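Local coordinates for major capsid protein (Paramecium bursaria Chlorella virus 1, PDB 5TIP) that self-assembles as trimers into the large icosahedral capsid of the virus, supplying the bulk of the glycoprotein shell, at residues Q43-S48 / P199-W204; I69-V74 / V148-F153; Q93-E98 / V172-T177. One frame throughout, in Å; residues are numbered along the deposited sequence.

Interaction 1: residues Q43-S48 / P199-W204; sequences QTINGS and PTMSVW
Gln43 and Val203 make the one direct backbone hydrogen bond between residues 43-48 and 199-204: Gln43 N donates to Val203 O at 2.8 Å, with an angle of 158° at the hydrogen. A water accepts from Val203 N at 3.0 Å. The same water lies implausibly close to Gln43 O, so that leg of a bridge between the main chains is doubtful.

Apolar contacts fall mainly to Ile45, whose CD1 is the touching atom. With CG1 anti to the carbonyl carbon (chi1 -62°) and the chain straight beyond it, the methyl is carried onto the strand. Ile45 CD1 lies 3.7 Å from Met201 CG and equally far from Val203 CG2, and also touches Ser202 CA. The thioether sulfur of Met201 lies close by as well, Met201 SD to Ile45 CD1 being 3.8 Å. Next to this, the aliphatic part of Gln43 crosses Val203 at a slant, CB to CB at 4.1 Å.

No polar side-chain bond crosses between the two segments. The Gln43 amide is held by Tyr207 OH and Ser60 N, outside them, while Trp204 NE1 bonds within its own strand to Ser202 OG, nearly in the indole plane, at 3.2 Å. The same indole makes a cation-pi contact with Arg328 of a neighbouring subunit.

Ile45 also packs on Val55 and Thr57 of strand 54-58, and Asn46 bonds through its backbone to Ser56. The chain leaving strand 36-42 thus passes from one antiparallel sheet to the other, a sheet-to-sheet connection of the jelly-roll beta sandwich of double-jelly-roll capsid proteins.

Interaction 2: residues I69-V74 / V148-F153; sequences IVVEFV and VPLIFF
Val71 and Val148 face each other as an antiparallel hydrogen-bonded pair, exchanging two nearly linear bonds: Val71 N to Val148 O at 2.9 Å and Val148 N to Val71 O at 2.8 Å. A third, Leu150 N to Ile69 O at 3.0 Å, runs almost straight at 174° and extends the ladder past Pro149. The proline ring, which has no N-H to give, falls at the non-hydrogen-bonded position opposite Val70, so it costs no bond to strand 65-76.

The side chains of Val71 and Val148 leave the same face of the sheet and adopt the same rotamer, each with CG1 anti to the backbone N. The second methyl of Val148, CG2, meets Phe73 CD2 at 4.0 Å. It touches the ring at the edge, near the ring plane.

Strand 65-76 is central here, pairing with 143-149 along one margin and with 200-210 along the other, within one of the two sheets of the N-terminal jelly roll. The face bearing Val71, Val148 and Phe73 looks into the sandwich, where Val71 packs on Phe176 and Val148 on Leu92. On the other face, Val70 and Pro149 meet Gln340 and Tyr339 of a neighbouring subunit.

Leu150 reaches across to Ile69. Its CG stands anti to the carbonyl carbon (chi1 -61°) and the branch continues extended, which brings Leu150 CD1 to 3.7 Å from Ile69 CG2; the two side chains slant across each other, both also resting on Leu174. At this end of the ladder a water accepts from Ile69 N and donates to Leu150 O at 2.8 Å, bridging the two backbones.

Interaction 3: residues Q93-E98 / V172-T177; sequences QDVELE and VKLYFT
Tyr175 and Glu98 cross on one face of the ladder, the carboxylate plane turned 51° from the ring. The phenol OH donates to Glu98 OE2 at 3.2 Å, reaching it from above the carboxylate plane, while Glu98 OE1 lies obliquely 3.2 Å from Tyr175 CE2. Glu98 CB meets the ring at its edge, in plane. With CG anti to its carbonyl carbon (chi1 -66°), Tyr175 leans along its own strand toward Lys173, whose NZ donates to Tyr175 OH at 2.9 Å. The phenol oxygen therefore links ammonium to carboxylate, with Lys173 NZ and Glu98 OE2 remaining 5.1 Å apart.

Glu96, directly across from Tyr175, extends with OE1 oblique to the same ring; its OE2 forms a salt bridge with Arg103. Farther along this face Asp94 and Thr177 cross, Thr177 OG1 donating to the syn side of Asp94 OD1 at 2.9 Å. Asp94 CG sits between its backbone N and carbonyl carbon (chi1 56°), turning the carboxylate toward Thr177. Lys54 NZ bonds the same hydroxyl.

On the opposite face the paired side chains of the two segments are apolar. Val95 and Phe176 lie side by side, pointing the same way, with Val95 CG2 3.7 Å from Phe176 CE1. Leu97 and Leu174 instead slant across each other, Leu97 CD1 to Leu174 CD2 at 3.9 Å.

Along the backbone, the antiparallel pairing ends in a classic beta bulge: Gln93 and Asp94 both face Thr177, whose O receives weak bonds from both N atoms. The chemistry is thus divided by face, as expected of a jelly-roll sheet with one side against the sandwich interior; on the other, the lysine-tyrosine-glutamate chain probably helps stabilise the Glu98 charge.

Overall arrangement
Interactions 1 and 2 meet in one sheet, since strand 200-210 pairs with strand 65-76, while 43-48 leaves it; interaction 3 belongs to the facing four-stranded sheet. Interaction 2 is fully buried; interactions 1 and 3 are only partly so. All three converge on the sandwich interior at Phe176, which also touches Val203. Past strand 143-149, Phe152 and Phe153 reach Val95 and Leu97. Chemistry follows place: straight backbone bonds and aliphatic packing in interaction 2, one direct backbone bond and the packing of a single isoleucine in interaction 1, and hydrogen bonds from hydroxyls to carboxylates on one face of interaction 3. Interactions 1 and 2 also meet a neighbouring subunit; interaction 3 does not.

Interaction 1: residues Q43-S48 / P199-W204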
# COMPACT_ATOMS: atom_id res chain seq x y z
N GLN A 43 -21.36 15.87 -18.99
CA GLN A 43 -21.51 17.30 -19.13
C GLN A 43 -21.40 17.71 -20.59
O GLN A 43 -20.90 16.96 -21.44
CB GLN A 43 -20.46 18.05 -18.31
CG GLN A 43 -20.45 17.72 -16.83
CD GLN A 43 -21.74 18.12 -16.14
OE1 GLN A 43 -22.15 19.28 -16.19
NE2 GLN A 43 -22.38 17.16 -15.48
N THR A 44 -21.87 18.92 -20.88
CA THR A 44 -21.76 19.51 -22.20
C THR A 44 -20.48 20.32 -22.28
O THR A 44 -20.23 21.18 -21.43
CB THR A 44 -22.97 20.39 -22.51
OG1 THR A 44 -24.17 19.61 -22.44
CG2 THR A 44 -22.85 20.99 -23.91
N ILE A 45 -19.67 20.05 -23.30
CA ILE A 45 -18.40 20.74 -23.50
C ILE A 45 -18.62 21.86 -24.52
O ILE A 45 -19.11 21.62 -25.63
CB ILE A 45 -17.30 19.77 -23.98
CG1 ILE A 45 -17.05 18.70 -22.92
CG2 ILE A 45 -16.02 20.53 -24.28
CD1 ILE A 45 -15.96 17.72 -23.29
N ASN A 46 -18.27 23.08 -24.13
CA ASN A 46 -18.40 24.25 -24.99
C ASN A 46 -17.07 24.55 -25.66
O ASN A 46 -16.04 24.66 -24.99
CB ASN A 46 -18.87 25.47 -24.18
CG ASN A 46 -20.26 25.28 -23.60
OD1 ASN A 46 -20.45 25.38 -22.39
ND2 ASN A 46 -21.24 25.01 -24.46
N GLY A 47 -17.10 24.68 -26.98
CA GLY A 47 -15.90 24.93 -27.76
C GLY A 47 -15.54 23.75 -28.64
O GLY A 47 -16.14 22.68 -28.59
N SER A 48 -14.54 23.98 -29.49
CA SER A 48 -14.05 22.97 -30.41
C SER A 48 -12.91 22.20 -29.75
O SER A 48 -11.85 22.77 -29.46
CB SER A 48 -13.58 23.61 -31.72
OG SER A 48 -14.67 24.23 -32.38
N PRO A 199 -8.16 14.63 -30.73
CA PRO A 199 -8.74 13.89 -29.60
C PRO A 199 -10.23 14.14 -29.46
O PRO A 199 -10.75 15.19 -29.85
CB PRO A 199 -7.97 14.43 -28.40
CG PRO A 199 -7.59 15.81 -28.80
CD PRO A 199 -7.32 15.75 -30.28
N THR A 200 -10.91 13.16 -28.88
CA THR A 200 -12.31 13.29 -28.49
C THR A 200 -12.38 13.36 -26.97
O THR A 200 -11.67 12.63 -26.27
CB THR A 200 -13.14 12.11 -29.00
OG1 THR A 200 -12.28 11.04 -29.39
CG2 THR A 200 -13.97 12.54 -30.20
N MET A 201 -13.23 14.25 -26.46
CA MET A 201 -13.26 14.55 -25.04
C MET A 201 -14.68 14.48 -24.51
O MET A 201 -15.64 14.80 -25.22
CB MET A 201 -12.68 15.94 -24.74
CG MET A 201 -12.57 16.25 -23.25
SD MET A 201 -12.17 17.97 -22.90
CE MET A 201 -11.19 18.37 -24.33
N SER A 202 -14.81 14.05 -23.26
CA SER A 202 -16.07 14.10 -22.54
C SER A 202 -15.77 14.31 -21.06
O SER A 202 -14.76 13.83 -20.55
CB SER A 202 -16.90 12.83 -22.75
OG SER A 202 -16.20 11.68 -22.30
N VAL A 203 -16.66 15.05 -20.40
CA VAL A 203 -16.51 15.38 -18.98
C VAL A 203 -17.65 14.72 -18.23
O VAL A 203 -18.82 14.86 -18.61
CB VAL A 203 -16.50 16.90 -18.75
CG1 VAL A 203 -16.31 17.21 -17.28
CG2 VAL A 203 -15.41 17.55 -19.59
N TRP A 204 -17.32 14.00 -17.16
CA TRP A 204 -18.30 13.30 -16.35
C TRP A 204 -18.17 13.75 -14.90
O TRP A 204 -17.06 13.81 -14.36
CB TRP A 204 -18.10 11.78 -16.45
CG TRP A 204 -18.38 11.26 -17.83
CD1 TRP A 204 -17.56 11.32 -18.92
CD2 TRP A 204 -19.58 10.60 -18.27
NE1 TRP A 204 -18.16 10.74 -20.00
CE2 TRP A 204 -19.40 10.29 -19.63
CE3 TRP A 204 -20.77 10.25 -17.64
CZ2 TRP A 204 -20.38 9.64 -20.38
CZ3 TRP A 204 -21.74 9.60 -18.39
CH2 TRP A 204 -21.54 9.31 -19.74
O HOH W 1 -19.03 15.64 -22.22

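Interaction 2: residues I69-V74 / V148-F153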
# COMPACT_ATOMS: atom_id res chain seq x y z
N ILE A 69 -14.87 14.12 -10.51
CA ILE A 69 -14.97 14.61 -11.88
C ILE A 69 -13.88 13.94 -12.70
O ILE A 69 -12.70 14.01 -12.33
CB ILE A 69 -14.86 16.14 -11.97
CG1 ILE A 69 -16.00 16.82 -11.21
CG2 ILE A 69 -14.85 16.59 -13.42
CD1 ILE A 69 -16.03 18.32 -11.35
N VAL A 70 -14.26 13.30 -13.80
CA VAL A 70 -13.33 12.58 -14.66
C VAL A 70 -13.44 13.13 -16.08
O VAL A 70 -14.55 13.35 -16.59
CB VAL A 70 -13.60 11.06 -14.64
CG1 VAL A 70 -12.62 10.33 -15.54
CG2 VAL A 70 -13.53 10.52 -13.22
N VAL A 71 -12.29 13.35 -16.71
CA VAL A 71 -12.22 13.77 -18.10
C VAL A 71 -11.80 12.57 -18.94
O VAL A 71 -10.73 11.99 -18.72
CB VAL A 71 -11.23 14.94 -18.28
CG1 VAL A 71 -11.13 15.33 -19.76
CG2 VAL A 71 -11.65 16.13 -17.44
N GLU A 72 -12.64 12.18 -19.89
CA GLU A 72 -12.36 11.05 -20.76
C GLU A 72 -11.75 11.55 -22.07
O GLU A 72 -12.27 12.49 -22.68
CB GLU A 72 -13.63 10.25 -21.04
CG GLU A 72 -14.21 9.56 -19.81
CD GLU A 72 -15.33 8.60 -20.15
OE1 GLU A 72 -15.60 8.39 -21.35
OE2 GLU A 72 -15.95 8.05 -19.22
N PHE A 73 -10.65 10.92 -22.48
CA PHE A 73 -10.04 11.17 -23.77
C PHE A 73 -9.96 9.88 -24.56
O PHE A 73 -9.85 8.79 -24.00
CB PHE A 73 -8.62 11.76 -23.64
CG PHE A 73 -8.59 13.18 -23.16
CD1 PHE A 73 -9.16 14.19 -23.91
CD2 PHE A 73 -7.94 13.52 -21.99
CE1 PHE A 73 -9.12 15.51 -23.49
CE2 PHE A 73 -7.89 14.83 -21.55
CZ PHE A 73 -8.48 15.83 -22.30
N VAL A 74 -10.02 10.01 -25.89
CA VAL A 74 -9.78 8.90 -26.80
C VAL A 74 -8.65 9.32 -27.73
O VAL A 74 -8.80 10.26 -28.52
CB VAL A 74 -11.04 8.54 -27.60
CG1 VAL A 74 -10.73 7.42 -28.57
CG2 VAL A 74 -12.16 8.14 -26.65
N VAL A 148 -8.82 10.91 -17.01
CA VAL A 148 -8.00 11.82 -16.22
C VAL A 148 -8.85 12.31 -15.05
O VAL A 148 -9.78 13.10 -15.26
CB VAL A 148 -7.48 12.99 -17.05
CG1 VAL A 148 -6.53 13.84 -16.23
CG2 VAL A 148 -6.79 12.48 -18.31
N PRO A 149 -8.59 11.86 -13.82
CA PRO A 149 -9.38 12.33 -12.67
C PRO A 149 -8.85 13.66 -12.15
O PRO A 149 -7.65 13.84 -11.97
CB PRO A 149 -9.20 11.21 -11.64
CG PRO A 149 -7.84 10.66 -11.94
CD PRO A 149 -7.62 10.81 -13.43
N LEU A 150 -9.77 14.59 -11.91
CA LEU A 150 -9.39 15.88 -11.34
C LEU A 150 -9.16 15.73 -9.84
O LEU A 150 -9.73 14.86 -9.18
CB LEU A 150 -10.46 16.93 -11.61
CG LEU A 150 -10.75 17.25 -13.08
CD1 LEU A 150 -11.70 18.43 -13.20
CD2 LEU A 150 -9.47 17.50 -13.86
N ILE A 151 -8.31 16.60 -9.30
CA ILE A 151 -7.90 16.49 -7.91
C ILE A 151 -8.11 17.81 -7.18
O ILE A 151 -7.27 18.23 -6.38
CB ILE A 151 -6.44 16.02 -7.79
CG1 ILE A 151 -5.53 16.85 -8.71
CG2 ILE A 151 -6.33 14.54 -8.12
CD1 ILE A 151 -4.09 16.38 -8.74
N PHE A 152 -9.25 18.46 -7.43
CA PHE A 152 -9.62 19.63 -6.65
C PHE A 152 -10.10 19.19 -5.27
O PHE A 152 -10.17 18.00 -4.95
CB PHE A 152 -10.66 20.46 -7.40
CG PHE A 152 -10.14 21.09 -8.66
CD1 PHE A 152 -9.14 22.04 -8.61
CD2 PHE A 152 -10.65 20.73 -9.90
CE1 PHE A 152 -8.66 22.62 -9.77
CE2 PHE A 152 -10.18 21.30 -11.06
CZ PHE A 152 -9.18 22.25 -10.99
N PHE A 153 -10.46 20.17 -4.43
CA PHE A 153 -10.76 19.87 -3.03
C PHE A 153 -11.97 18.96 -2.90
O PHE A 153 -11.99 18.06 -2.05
CB PHE A 153 -10.96 21.16 -2.23
CG PHE A 153 -12.13 21.99 -2.68
CD1 PHE A 153 -11.98 22.94 -3.68
CD2 PHE A 153 -13.37 21.83 -2.10
CE1 PHE A 153 -13.05 23.70 -4.09
CE2 PHE A 153 -14.45 22.59 -2.51
CZ PHE A 153 -14.29 23.53 -3.50
O HOH W 2 -11.88 13.12 -9.56

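Interaction 3: residues Q93-E98 / V172-T177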
# COMPACT_ATOMS: atom_id res chain seq x y z
N GLN A 93 -3.64 20.30 -20.28
CA GLN A 93 -2.55 21.22 -19.96
C GLN A 93 -2.84 22.00 -18.68
O GLN A 93 -1.96 22.15 -17.82
CB GLN A 93 -2.30 22.17 -21.13
CG GLN A 93 -1.23 23.21 -20.85
CD GLN A 93 -0.85 24.00 -22.08
OE1 GLN A 93 -0.24 23.48 -23.01
NE2 GLN A 93 -1.22 25.28 -22.10
N ASP A 94 -4.06 22.52 -18.55
CA ASP A 94 -4.46 23.17 -17.31
C ASP A 94 -5.97 23.11 -17.19
O ASP A 94 -6.68 23.06 -18.20
CB ASP A 94 -3.96 24.62 -17.22
CG ASP A 94 -4.41 25.48 -18.38
OD1 ASP A 94 -5.61 25.83 -18.44
OD2 ASP A 94 -3.56 25.82 -19.23
N VAL A 95 -6.45 23.11 -15.95
CA VAL A 95 -7.88 23.08 -15.65
C VAL A 95 -8.15 24.05 -14.51
O VAL A 95 -7.44 24.06 -13.51
CB VAL A 95 -8.36 21.66 -15.30
CG1 VAL A 95 -7.45 21.02 -14.25
CG2 VAL A 95 -9.81 21.68 -14.82
N GLU A 96 -9.16 24.90 -14.69
CA GLU A 96 -9.49 25.97 -13.76
C GLU A 96 -10.89 25.75 -13.20
O GLU A 96 -11.83 25.51 -13.96
CB GLU A 96 -9.40 27.33 -14.44
CG GLU A 96 -9.72 28.51 -13.55
CD GLU A 96 -9.72 29.82 -14.31
OE1 GLU A 96 -9.55 29.79 -15.54
OE2 GLU A 96 -9.90 30.88 -13.67
N LEU A 97 -11.02 25.84 -11.88
CA LEU A 97 -12.31 25.72 -11.21
C LEU A 97 -12.83 27.11 -10.87
O LEU A 97 -12.11 27.93 -10.29
CB LEU A 97 -12.18 24.88 -9.94
CG LEU A 97 -13.45 24.82 -9.08
CD1 LEU A 97 -14.55 24.05 -9.80
CD2 LEU A 97 -13.16 24.19 -7.72
N GLU A 98 -14.08 27.38 -11.24
CA GLU A 98 -14.68 28.70 -11.09
C GLU A 98 -16.07 28.58 -10.47
O GLU A 98 -16.88 27.77 -10.93
CB GLU A 98 -14.77 29.42 -12.44
CG GLU A 98 -15.42 30.79 -12.38
CD GLU A 98 -15.61 31.39 -13.76
OE1 GLU A 98 -14.62 31.83 -14.37
OE2 GLU A 98 -16.77 31.41 -14.24
N VAL A 172 -21.02 27.05 -11.47
CA VAL A 172 -19.77 26.31 -11.32
C VAL A 172 -19.28 25.92 -12.70
O VAL A 172 -20.00 25.24 -13.45
CB VAL A 172 -19.94 25.08 -10.41
CG1 VAL A 172 -18.63 24.33 -10.28
CG2 VAL A 172 -20.46 25.50 -9.05
N LYS A 173 -18.07 26.34 -13.06
CA LYS A 173 -17.54 26.11 -14.39
C LYS A 173 -16.13 25.55 -14.31
O LYS A 173 -15.39 25.82 -13.36
CB LYS A 173 -17.55 27.40 -15.23
CG LYS A 173 -18.95 27.93 -15.51
CD LYS A 173 -18.91 29.08 -16.50
CE LYS A 173 -18.42 28.61 -17.86
NZ LYS A 173 -18.31 29.73 -18.83
N LEU A 174 -15.76 24.78 -15.33
CA LEU A 174 -14.41 24.26 -15.50
C LEU A 174 -13.88 24.73 -16.84
O LEU A 174 -14.57 24.62 -17.86
CB LEU A 174 -14.40 22.73 -15.45
CG LEU A 174 -14.72 22.06 -14.11
CD1 LEU A 174 -14.95 20.58 -14.31
CD2 LEU A 174 -13.59 22.30 -13.12
N TYR A 175 -12.66 25.27 -16.84
CA TYR A 175 -12.03 25.78 -18.05
C TYR A 175 -10.82 24.91 -18.37
O TYR A 175 -9.84 24.89 -17.62
CB TYR A 175 -11.62 27.24 -17.87
CG TYR A 175 -12.80 28.17 -17.72
CD1 TYR A 175 -13.44 28.71 -18.83
CD2 TYR A 175 -13.29 28.50 -16.46
CE1 TYR A 175 -14.53 29.55 -18.69
CE2 TYR A 175 -14.37 29.33 -16.31
CZ TYR A 175 -14.99 29.86 -17.42
OH TYR A 175 -16.07 30.70 -17.27
N PHE A 176 -10.90 24.18 -19.48
CA PHE A 176 -9.83 23.29 -19.90
C PHE A 176 -8.99 23.93 -20.99
O PHE A 176 -9.49 24.68 -21.83
CB PHE A 176 -10.39 21.95 -20.39
CG PHE A 176 -11.21 21.23 -19.36
CD1 PHE A 176 -10.62 20.37 -18.45
CD2 PHE A 176 -12.58 21.40 -19.31
CE1 PHE A 176 -11.37 19.71 -17.51
CE2 PHE A 176 -13.34 20.73 -18.37
CZ PHE A 176 -12.73 19.88 -17.47
N THR A 177 -7.70 23.62 -20.99
CA THR A 177 -6.78 24.00 -22.05
C THR A 177 -6.04 22.75 -22.50
O THR A 177 -5.39 22.09 -21.68
CB THR A 177 -5.78 25.06 -21.58
OG1 THR A 177 -6.49 26.24 -21.17
CG2 THR A 177 -4.81 25.42 -22.69